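Local coordinates for protein tRNA (guanine-N(1)-)-methyltransferase (Corynebacterium diphtheriae, PDB 7KFF) that probably methylates N1 of guanine 37 in tRNA, as a knotted SPOUT-family methyltransferase, here captured as a dimer with the product S-adenosyl-L-homocysteine, at residues 30-34 / 35-39; 212-215 / 216-219; 194-198 / 199-203. All coordinates share one frame; numbering follows the deposited sequence.

Contact 1 (30-34 / 35-39); sequences DPLRH and ALLGK
Leu32 and Leu37 stand side by side and point the same way, their CD2 methyls 3.8 Å apart, where a 3-10 turn leads into the helix 35-42 that follows the first strand of the SPOUT parallel sheet. Both residues also pack on Ala207 of helix 200-211, and Leu32 reaches Val48 of strand 46-52, so the pair packs the helix entrance against helix 200-211 and strand 46-52. Leu37 CB also presses on Leu32 O at 3.3 Å, a buried carbonyl oxygen with no polar partner in the model. The His34 side chain swings the other way: with CG anti to the carbonyl carbon (chi1 -68°), its ring lies back along the preceding turn, where Asp30 O sits 3.7 Å above the ring centre. Packing there continues onto Glu27 of the second subunit. Gly38, lacking a side chain, brings its CA to 3.7 Å from Arg33 O, which lets the first helical turn close against the backbone. Water 1 bridges the junction, donating to His34 O and accepting from Leu37 N. The same His34 O takes the Gly38 N-H almost straight (166°), but the donor stands well above the carbonyl plane, 3.2 Å from the oxygen.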
loop_
_atom_site.group_PDB
_atom_site.type_symbol
_atom_site.label_atom_id
_atom_site.label_comp_id
_atom_site.label_asym_id
_atom_site.label_seq_id
_atom_site.Cartn_x
_atom_site.Cartn_y
_atom_site.Cartn_z
ATOM N N ASP A 30 6.892 8.465 -11.628
ATOM C CA ASP A 30 8.109 9.254 -11.443
ATOM C C ASP A 30 8.858 8.900 -10.149
ATOM O O ASP A 30 10.090 8.918 -10.151
ATOM C CB ASP A 30 7.812 10.755 -11.526
ATOM C CG ASP A 30 7.570 11.259 -12.954
ATOM O OD1 ASP A 30 7.786 10.513 -13.929
ATOM O OD2 ASP A 30 7.169 12.434 -13.092
ATOM N N PRO A 31 8.193 8.521 -9.050
ATOM C CA PRO A 31 8.946 8.165 -7.835
ATOM C C PRO A 31 9.793 6.916 -7.944
ATOM O O PRO A 31 10.650 6.698 -7.070
ATOM C CB PRO A 31 7.866 8.055 -6.752
ATOM C CG PRO A 31 6.768 8.960 -7.233
ATOM C CD PRO A 31 6.762 8.751 -8.747
ATOM N N LEU A 32 9.640 6.104 -8.996
ATOM C CA LEU A 32 10.569 4.999 -9.188
ATOM C C LEU A 32 11.980 5.495 -9.472
ATOM O O LEU A 32 12.921 4.702 -9.413
ATOM C CB LEU A 32 10.119 4.098 -10.343
ATOM C CG LEU A 32 8.814 3.332 -10.164
ATOM C CD1 LEU A 32 8.493 2.550 -11.422
ATOM C CD2 LEU A 32 8.887 2.372 -8.972
ATOM N N ARG A 33 12.139 6.778 -9.809
ATOM C CA ARG A 33 13.448 7.376 -10.026
ATOM C C ARG A 33 13.832 8.372 -8.932
ATOM O O ARG A 33 14.784 9.138 -9.089
ATOM C CB ARG A 33 13.486 8.026 -11.405
ATOM C CG ARG A 33 13.512 7.005 -12.509
ATOM C CD ARG A 33 13.422 7.624 -13.870
ATOM N NE ARG A 33 13.991 6.740 -14.877
ATOM C CZ ARG A 33 13.317 5.843 -15.579
ATOM N NH1 ARG A 33 12.009 5.677 -15.396
ATOM N NH2 ARG A 33 13.948 5.119 -16.485
ATOM N N HIS A 34 13.120 8.370 -7.820
ATOM C CA HIS A 34 13.440 9.205 -6.678
ATOM C C HIS A 34 13.989 8.360 -5.544
ATOM O O HIS A 34 13.849 7.138 -5.519
ATOM C CB HIS A 34 12.182 9.917 -6.173
ATOM C CG HIS A 34 11.660 10.930 -7.131
ATOM N ND1 HIS A 34 10.334 11.315 -7.177
ATOM C CD2 HIS A 34 12.297 11.649 -8.081
ATOM C CE1 HIS A 34 10.176 12.205 -8.142
ATOM N NE2 HIS A 34 11.352 12.434 -8.696
ATOM N N ALA A 35 14.649 9.039 -4.608
ATOM C CA ALA A 35 15.098 8.441 -3.343
ATOM C C ALA A 35 15.870 7.152 -3.635
ATOM O O ALA A 35 16.718 7.134 -4.541
ATOM C CB ALA A 35 13.925 8.310 -2.375
ATOM N N LEU A 36 15.612 6.064 -2.897
ATOM C CA LEU A 36 16.507 4.912 -2.919
ATOM C C LEU A 36 16.453 4.162 -4.248
ATOM O O LEU A 36 17.474 3.642 -4.709
ATOM C CB LEU A 36 16.178 3.989 -1.755
ATOM C CG LEU A 36 17.239 2.970 -1.391
ATOM C CD1 LEU A 36 18.491 3.740 -0.907
ATOM C CD2 LEU A 36 16.750 2.006 -0.336
ATOM N N LEU A 37 15.276 4.072 -4.879
ATOM C CA LEU A 37 15.219 3.402 -6.177
ATOM C C LEU A 37 15.995 4.176 -7.235
ATOM O O LEU A 37 16.632 3.574 -8.102
ATOM C CB LEU A 37 13.779 3.126 -6.615
ATOM C CG LEU A 37 13.222 1.775 -6.138
ATOM C CD1 LEU A 37 13.163 1.656 -4.654
ATOM C CD2 LEU A 37 11.851 1.541 -6.762
ATOM N N GLY A 38 15.981 5.506 -7.171
ATOM C CA GLY A 38 16.833 6.277 -8.066
ATOM C C GLY A 38 18.307 5.962 -7.863
ATOM O O GLY A 38 19.068 5.824 -8.833
ATOM N N LYS A 39 18.709 5.767 -6.598
ATOM C CA LYS A 39 20.083 5.381 -6.293
ATOM C C LYS A 39 20.377 3.994 -6.839
ATOM O O LYS A 39 21.474 3.731 -7.345
ATOM C CB LYS A 39 20.301 5.352 -4.779
ATOM C CG LYS A 39 20.664 6.644 -4.082
ATOM C CD LYS A 39 20.052 7.850 -4.718
ATOM C CE LYS A 39 21.040 8.488 -5.673
ATOM N NZ LYS A 39 20.371 9.226 -6.787
HETATM O O HOH W 1 12.651 5.168 -4.093
#

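Contact 2 (212-215 / 216-219); sequences RLIP and GVLG
Ile214 O is gripped twice, by the backbone N-H of Val217 and by water 2. The Val217 N to Ile214 O bond is 3.1 Å long and reasonably straight at 158°, its donor tilted modestly from the carbonyl plane. Water 2 donates to Ile214 O at 2.7 Å and to Arg212 O as well, and accepts the N-H of Leu218. Water 2 thus ties together three backbone groups of the loop. The chain here makes a type II beta turn from Ile214 to Val217, with Pro215 and Gly216 at its corners; Gly216 takes the positive phi (102°) required at the second of them. The turn belongs to the loop that follows helix 200-211 of the SPOUT domain, and Val217 packs on Leu36 and Ala40 of helix 35-42. Two side-chain pairs flank the turn. Val217 CG2 lies 3.8 Å from Ile214 CB, while its CG1, anti to the backbone N (chi1 171°), points to Arg212 CA. Leu218 and Arg212 cross obliquely: CD1 of Leu218 rests over one face of the guanidinium, 4.0 Å from Arg212 NH2. The same methyl comes within 3.3 Å of Arg212 O, so it touches both the backbone oxygen and the guanidinium of Arg212. Folded back by a bend at chi3, the guanidinium sends NH2 into a salt bridge with Asp227, and the arginine side chain also packs on Val195 of the second subunit.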
loop_
_atom_site.group_PDB
_atom_site.type_symbol
_atom_site.label_atom_id
_atom_site.label_comp_id
_atom_site.label_asym_id
_atom_site.label_seq_id
_atom_site.Cartn_x
_atom_site.Cartn_y
_atom_site.Cartn_z
ATOM N N ARG A 212 14.215 -3.029 -2.289
ATOM C CA ARG A 212 15.048 -2.879 -1.101
ATOM C C ARG A 212 15.697 -4.188 -0.664
ATOM O O ARG A 212 16.615 -4.153 0.162
ATOM C CB ARG A 212 14.282 -2.267 0.059
ATOM C CG ARG A 212 13.246 -3.165 0.662
ATOM C CD ARG A 212 12.481 -2.494 1.807
ATOM N NE ARG A 212 13.222 -2.328 3.058
ATOM C CZ ARG A 212 13.389 -3.277 3.978
ATOM N NH1 ARG A 212 12.923 -4.492 3.797
ATOM N NH2 ARG A 212 14.035 -2.995 5.090
ATOM N N LEU A 213 15.260 -5.323 -1.188
ATOM C CA LEU A 213 15.852 -6.621 -0.890
ATOM C C LEU A 213 16.950 -7.013 -1.872
ATOM O O LEU A 213 17.551 -8.086 -1.715
ATOM C CB LEU A 213 14.768 -7.691 -0.837
ATOM C CG LEU A 213 13.686 -7.437 0.186
ATOM C CD1 LEU A 213 12.609 -8.496 0.094
ATOM C CD2 LEU A 213 14.233 -7.333 1.613
ATOM N N ILE A 214 17.235 -6.177 -2.864
ATOM C CA ILE A 214 18.355 -6.433 -3.773
ATOM C C ILE A 214 19.641 -5.994 -3.084
ATOM O O ILE A 214 19.739 -4.830 -2.657
ATOM C CB ILE A 214 18.159 -5.675 -5.089
ATOM C CG1 ILE A 214 16.887 -6.158 -5.789
ATOM C CG2 ILE A 214 19.387 -5.826 -5.989
ATOM C CD1 ILE A 214 16.587 -5.449 -7.074
ATOM N N PRO A 215 20.651 -6.857 -2.990
ATOM C CA PRO A 215 21.894 -6.448 -2.325
ATOM C C PRO A 215 22.498 -5.212 -2.981
ATOM O O PRO A 215 22.591 -5.118 -4.205
ATOM C CB PRO A 215 22.802 -7.678 -2.461
ATOM C CG PRO A 215 22.145 -8.599 -3.409
ATOM C CD PRO A 215 20.686 -8.255 -3.454
ATOM N N GLY A 216 22.896 -4.252 -2.144
ATOM C CA GLY A 216 23.459 -3.000 -2.586
ATOM C C GLY A 216 22.509 -1.818 -2.547
ATOM O O GLY A 216 22.970 -0.667 -2.624
ATOM N N VAL A 217 21.198 -2.063 -2.447
ATOM C CA VAL A 217 20.231 -0.974 -2.556
ATOM C C VAL A 217 20.110 -0.198 -1.252
ATOM O O VAL A 217 20.168 1.040 -1.244
ATOM C CB VAL A 217 18.875 -1.520 -3.030
ATOM C CG1 VAL A 217 17.803 -0.439 -2.927
ATOM C CG2 VAL A 217 19.003 -2.029 -4.468
ATOM N N LEU A 218 19.946 -0.900 -0.127
ATOM C CA LEU A 218 19.816 -0.210 1.155
ATOM C C LEU A 218 21.126 0.422 1.604
ATOM O O LEU A 218 21.109 1.422 2.330
ATOM C CB LEU A 218 19.295 -1.162 2.230
ATOM C CG LEU A 218 17.784 -1.399 2.172
ATOM C CD1 LEU A 218 17.396 -2.614 3.006
ATOM C CD2 LEU A 218 17.013 -0.170 2.646
ATOM N N GLY A 219 22.260 -0.141 1.204
ATOM C CA GLY A 219 23.545 0.411 1.570
ATOM C C GLY A 219 24.001 -0.037 2.946
ATOM O O GLY A 219 23.243 -0.564 3.761
HETATM O O HOH W 2 19.255 -3.839 -0.178
#

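Contact 3 (194-198 / 199-203); sequences YVLIG and GEVAV. With SAH (S-adenosyl-L-homocysteine), chain C.
Leu196 and Val201 make the apolar part of this contact, CD1 of Leu196 meeting CG1 of Val201 at 3.7 Å with the two side chains crossing at about a right angle. Leu196 also lies over a face of the S-adenosyl-L-homocysteine adenine, its CG 3.6 Å from N7, and Ala202 CB approaches from the same side of the ring plane, 4.0 Å from C2. One hydrogen bond joins loop and adenine: N6 donates to Tyr194 O over 2.8 Å. Close approaches add to it, Leu196 N at 3.0 Å from N7, Gly198 CA at 3.3 Å from O4' and Gly199 N near O2'. Glu208 OE1 of the second subunit accepts both Ile197 N and Gly198 N. Water 3 accepts the Val201 N-H and gives a weak bond to Gly198 O. The charged group here is Glu200, bent at chi2 (79°), whose OE1 rests against Gly198 while forming a salt bridge with Arg168; its OE2 bonds to Thr23. In this cofactor loop, characteristic of the SPOUT knot, the chemistry is consistent with adenine being recognised largely by main-chain polarity at N6 and by aliphatic side chains packed on one side of its plane.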
loop_
_atom_site.group_PDB
_atom_site.type_symbol
_atom_site.label_atom_id
_atom_site.label_comp_id
_atom_site.label_asym_id
_atom_site.label_seq_id
_atom_site.Cartn_x
_atom_site.Cartn_y
_atom_site.Cartn_z
ATOM N N TYR A 194 -8.497 -2.385 1.213
ATOM C CA TYR A 194 -8.979 -1.022 1.040
ATOM C C TYR A 194 -8.961 -0.771 -0.459
ATOM O O TYR A 194 -8.341 -1.522 -1.219
ATOM C CB TYR A 194 -8.127 0.000 1.803
ATOM C CG TYR A 194 -6.651 -0.251 1.720
ATOM C CD1 TYR A 194 -5.931 0.124 0.601
ATOM C CD2 TYR A 194 -5.972 -0.878 2.754
ATOM C CE1 TYR A 194 -4.568 -0.126 0.503
ATOM C CE2 TYR A 194 -4.616 -1.105 2.688
ATOM C CZ TYR A 194 -3.919 -0.723 1.549
ATOM O OH TYR A 194 -2.579 -0.954 1.435
ATOM N N VAL A 195 -9.698 0.246 -0.888
ATOM C CA VAL A 195 -9.931 0.471 -2.308
ATOM C C VAL A 195 -9.202 1.727 -2.769
ATOM O O VAL A 195 -9.457 2.826 -2.271
ATOM C CB VAL A 195 -11.436 0.540 -2.632
ATOM C CG1 VAL A 195 -11.625 0.726 -4.133
ATOM C CG2 VAL A 195 -12.187 -0.693 -2.090
ATOM N N LEU A 196 -8.298 1.545 -3.726
ATOM C CA LEU A 196 -7.535 2.615 -4.330
ATOM C C LEU A 196 -8.201 3.087 -5.616
ATOM O O LEU A 196 -9.187 2.511 -6.082
ATOM C CB LEU A 196 -6.130 2.126 -4.673
ATOM C CG LEU A 196 -5.413 1.503 -3.476
ATOM C CD1 LEU A 196 -4.127 0.850 -3.934
ATOM C CD2 LEU A 196 -5.194 2.518 -2.369
ATOM N N ILE A 197 -7.620 4.126 -6.220
ATOM C CA ILE A 197 -8.121 4.661 -7.489
ATOM C C ILE A 197 -7.513 3.931 -8.686
ATOM O O ILE A 197 -8.175 3.704 -9.708
ATOM C CB ILE A 197 -7.858 6.183 -7.569
ATOM C CG1 ILE A 197 -8.471 6.934 -6.387
ATOM C CG2 ILE A 197 -8.361 6.741 -8.910
ATOM C CD1 ILE A 197 -7.948 8.332 -6.181
ATOM N N GLY A 198 -6.237 3.587 -8.589
ATOM C CA GLY A 198 -5.555 2.943 -9.691
ATOM C C GLY A 198 -4.452 2.041 -9.189
ATOM O O GLY A 198 -4.041 2.106 -8.029
ATOM N N GLY A 199 -3.958 1.211 -10.092
ATOM C CA GLY A 199 -2.864 0.315 -9.761
ATOM C C GLY A 199 -1.489 0.939 -9.677
ATOM O O GLY A 199 -0.582 0.310 -9.120
ATOM N N GLU A 200 -1.313 2.164 -10.183
ATOM C CA GLU A 200 0.012 2.788 -10.195
ATOM C C GLU A 200 0.631 2.888 -8.798
ATOM O O GLU A 200 1.815 2.581 -8.615
ATOM C CB GLU A 200 -0.074 4.171 -10.824
ATOM C CG GLU A 200 -0.403 4.161 -12.336
ATOM C CD GLU A 200 -1.866 3.949 -12.722
ATOM O OE1 GLU A 200 -2.757 3.824 -11.850
ATOM O OE2 GLU A 200 -2.110 3.915 -13.943
ATOM N N VAL A 201 -0.146 3.335 -7.812
ATOM C CA VAL A 201 0.416 3.470 -6.470
ATOM C C VAL A 201 0.795 2.108 -5.909
ATOM O O VAL A 201 1.771 1.991 -5.159
ATOM C CB VAL A 201 -0.513 4.259 -5.530
ATOM C CG1 VAL A 201 -1.751 3.460 -5.125
ATOM C CG2 VAL A 201 0.241 4.720 -4.305
ATOM N N ALA A 202 0.052 1.064 -6.266
ATOM C CA ALA A 202 0.412 -0.274 -5.812
ATOM C C ALA A 202 1.725 -0.736 -6.429
ATOM O O ALA A 202 2.481 -1.458 -5.775
ATOM C CB ALA A 202 -0.711 -1.243 -6.155
ATOM N N VAL A 203 2.030 -0.305 -7.665
ATOM C CA VAL A 203 3.344 -0.569 -8.246
ATOM C C VAL A 203 4.436 0.063 -7.391
ATOM O O VAL A 203 5.456 -0.562 -7.094
ATOM C CB VAL A 203 3.408 -0.070 -9.696
ATOM C CG1 VAL A 203 4.819 -0.275 -10.226
ATOM C CG2 VAL A 203 2.367 -0.796 -10.543
HETATM N N SAH C . -14.726 -2.010 -8.508
HETATM C CA SAH C . -13.397 -2.446 -8.130
HETATM C CB SAH C . -12.540 -1.203 -8.036
HETATM C CG SAH C . -11.354 -1.158 -8.984
HETATM S SD SAH C . -10.319 0.115 -8.288
HETATM C C SAH C . -13.333 -3.170 -6.796
HETATM O O SAH C . -13.658 -2.608 -5.753
HETATM O OXT SAH C . -12.925 -4.329 -6.739
HETATM C "C5'" SAH C . -9.357 0.465 -9.755
HETATM C "C4'" SAH C . -7.987 -0.181 -9.773
HETATM O "O4'" SAH C . -7.185 0.280 -8.688
HETATM C "C3'" SAH C . -7.928 -1.714 -9.684
HETATM O "O3'" SAH C . -8.267 -2.310 -10.883
HETATM C "C2'" SAH C . -6.475 -1.915 -9.251
HETATM O "O2'" SAH C . -5.594 -1.760 -10.336
HETATM C "C1'" SAH C . -6.285 -0.747 -8.308
HETATM N N9 SAH C . -6.571 -1.098 -6.904
HETATM C C8 SAH C . -7.620 -0.658 -6.128
HETATM N N7 SAH C . -7.481 -1.144 -4.881
HETATM C C5 SAH C . -6.358 -1.913 -4.858
HETATM C C6 SAH C . -5.738 -2.655 -3.863
HETATM N N6 SAH C . -6.210 -2.768 -2.604
HETATM N N1 SAH C . -4.578 -3.326 -4.177
HETATM C C2 SAH C . -4.046 -3.243 -5.442
HETATM N N3 SAH C . -4.638 -2.510 -6.425
HETATM C C4 SAH C . -5.773 -1.868 -6.122
HETATM O O HOH W 3 -2.695 4.607 -8.341
#

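Contacts 1 and 2, with centres 13 Å apart, meet through Leu36, whose CD1 lies 3.2 Å from Val217 O and whose CD2 is 3.7 Å from Leu218 CD2. Contact 3 touches neither within the chain: its nearest atoms are about 5 Å from contact 1 and about 10 Å from contact 2. The dimer brings them together, since Leu37 packs on Ile197 and Arg212 on Val195 of the second subunit. The side chain of Arg212 also comes to about 5 Å from a bound S-adenosyl-L-homocysteine. The ligand of 194-203 is reciprocally completed by Ser228 and Asp227 of the second subunit, so each pocket is built from both chains.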